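Local coordinates for glcnac-alpha-1,4-gal-releasing endo-beta-galactosidase (Clostridium perfringens, PDB 1UPS), which probably hydrolyses internal beta-galactosidic bonds of glycans, releasing the disaccharide GlcNAc-alpha-1,4-Gal, and carries a bound calcium ion, at residues 303-308 against 338-343. Residues are numbered along the deposited sequence; the frame is centred on the assembly and turned at random.
Sequences LYIEEN and LKNNET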
# COMPACT_ATOMS: atom_id res chain seq x y z
N LEU A 303 6.88 -16.70 -21.93
CA LEU A 303 7.75 -15.79 -22.68
C LEU A 303 9.18 -16.28 -22.75
O LEU A 303 9.75 -16.69 -21.74
CB LEU A 303 7.77 -14.40 -22.03
CG LEU A 303 6.42 -13.72 -21.90
CD1 LEU A 303 6.62 -12.28 -21.38
CD2 LEU A 303 5.69 -13.75 -23.24
N TYR A 304 9.76 -16.20 -23.94
CA TYR A 304 11.17 -16.49 -24.14
C TYR A 304 11.75 -15.72 -25.32
O TYR A 304 11.00 -15.22 -26.16
CB TYR A 304 11.41 -18.01 -24.29
CG TYR A 304 10.88 -18.61 -25.59
CD1 TYR A 304 11.73 -18.83 -26.68
CD2 TYR A 304 9.54 -18.99 -25.71
CE1 TYR A 304 11.26 -19.40 -27.86
CE2 TYR A 304 9.06 -19.57 -26.90
CZ TYR A 304 9.92 -19.76 -27.97
OH TYR A 304 9.47 -20.32 -29.15
N ILE A 305 13.07 -15.62 -25.37
CA ILE A 305 13.76 -14.99 -26.50
C ILE A 305 14.51 -16.05 -27.27
O ILE A 305 15.34 -16.77 -26.71
CB ILE A 305 14.72 -13.89 -26.02
CG1 ILE A 305 13.93 -12.71 -25.44
CG2 ILE A 305 15.60 -13.38 -27.18
CD1 ILE A 305 14.82 -11.60 -24.88
N GLU A 306 14.17 -16.14 -28.56
CA GLU A 306 14.78 -17.06 -29.52
C GLU A 306 15.99 -16.37 -30.17
O GLU A 306 15.96 -15.17 -30.41
CB GLU A 306 13.73 -17.40 -30.58
CG GLU A 306 14.04 -18.60 -31.46
CD GLU A 306 12.95 -18.88 -32.48
OE1 GLU A 306 12.78 -20.06 -32.87
OE2 GLU A 306 12.28 -17.92 -32.93
N GLU A 307 17.04 -17.13 -30.46
CA GLU A 307 18.21 -16.59 -31.15
C GLU A 307 17.82 -16.09 -32.53
O GLU A 307 16.98 -16.70 -33.21
CB GLU A 307 19.30 -17.66 -31.26
CG GLU A 307 20.42 -17.51 -30.25
CD GLU A 307 21.46 -18.60 -30.37
OE1 GLU A 307 22.32 -18.52 -31.28
OE2 GLU A 307 21.41 -19.55 -29.54
N ASN A 308 18.42 -14.97 -32.94
CA ASN A 308 18.16 -14.32 -34.23
C ASN A 308 16.69 -13.99 -34.51
O ASN A 308 16.20 -14.13 -35.64
CB ASN A 308 18.78 -15.11 -35.39
CG ASN A 308 20.28 -14.99 -35.40
OD1 ASN A 308 20.83 -13.90 -35.60
ND2 ASN A 308 20.96 -16.11 -35.18
N LEU A 338 12.15 -5.40 -17.05
CA LEU A 338 12.15 -6.85 -17.26
C LEU A 338 13.35 -7.30 -18.11
O LEU A 338 13.47 -6.92 -19.28
CB LEU A 338 10.83 -7.29 -17.91
CG LEU A 338 9.57 -7.04 -17.08
CD1 LEU A 338 8.31 -7.21 -17.97
CD2 LEU A 338 9.52 -7.98 -15.89
N LYS A 339 14.21 -8.12 -17.53
CA LYS A 339 15.46 -8.52 -18.15
C LYS A 339 15.48 -10.02 -18.46
O LYS A 339 15.20 -10.85 -17.58
CB LYS A 339 16.63 -8.14 -17.23
CG LYS A 339 18.02 -8.40 -17.80
CD LYS A 339 19.06 -8.21 -16.71
CE LYS A 339 20.44 -7.95 -17.27
N ASN A 340 15.80 -10.36 -19.70
CA ASN A 340 16.02 -11.76 -20.06
C ASN A 340 17.35 -12.20 -19.49
O ASN A 340 18.37 -11.55 -19.73
CB ASN A 340 16.01 -11.93 -21.57
CG ASN A 340 16.03 -13.38 -22.00
OD1 ASN A 340 17.07 -13.92 -22.38
ND2 ASN A 340 14.87 -14.04 -21.92
N ASN A 341 17.36 -13.29 -18.74
CA ASN A 341 18.59 -13.75 -18.09
C ASN A 341 19.68 -14.18 -19.05
O ASN A 341 20.86 -13.85 -18.84
CB ASN A 341 18.31 -14.87 -17.10
CG ASN A 341 17.63 -14.37 -15.85
OD1 ASN A 341 17.35 -13.18 -15.72
ND2 ASN A 341 17.38 -15.27 -14.91
N GLU A 342 19.29 -14.91 -20.09
CA GLU A 342 20.26 -15.46 -21.03
C GLU A 342 20.91 -14.38 -21.90
O GLU A 342 22.13 -14.39 -22.09
CB GLU A 342 19.63 -16.57 -21.88
CG GLU A 342 20.57 -17.17 -22.93
CD GLU A 342 21.79 -17.89 -22.36
OE1 GLU A 342 22.77 -18.08 -23.13
OE2 GLU A 342 21.80 -18.26 -21.16
N THR A 343 20.11 -13.44 -22.40
CA THR A 343 20.63 -12.39 -23.28
C THR A 343 21.05 -11.12 -22.53
O THR A 343 21.82 -10.32 -23.06
CB THR A 343 19.62 -12.03 -24.40
OG1 THR A 343 18.50 -11.33 -23.85
CG2 THR A 343 19.00 -13.29 -25.03
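Ile305 meets Asn340 and Thr343 in a small van der Waals contact between the chain just past strand 302-304 and the end of strand 335-340 with the turn that follows, a worked example of an apolar side chain packing on an amide whose polar ends are engaged. It lies in the C-terminal region, consistent with a ricin-like beta-trefoil, far from the calcium site. Ile305 reaches over with its longer branch, extended to CD1 (chi2 177°), and this methyl lies 3.5 Å from CB of Asn340 and 3.6 Å from its CG. The branch lies over one face of the Asn340 amide, CD1 above the CB-CG bond and CG1 toward the nitrogen end, where CG1 of Ile305 is 3.9 Å from ND2 of Asn340. Both branches reach Thr343: CG2 of Ile305 stands 4.0 Å from CG2 of Thr343, and CD1 of Ile305 comes within 3.8 Å of Thr343 OG1. On the turn side, OD1 of Asn340 accepts the backbone N-H of Thr343 at 3.1 Å, an Asx motif; the donor lies in the carbonyl plane, on a lone pair, and the bond is fairly straight (158°). ND2 of Asn340 is bonded to the carbonyl oxygen of Asn324, and Thr343 OG1 to Glu345, while Trp327 touches both Ile305 and Asn340. With both ends of the amide bonded, its rotation is fixed, and the buried Asn340 can offer Ile305 its CB and the flat face of the amide, while OD1 and ND2 bond to other partners.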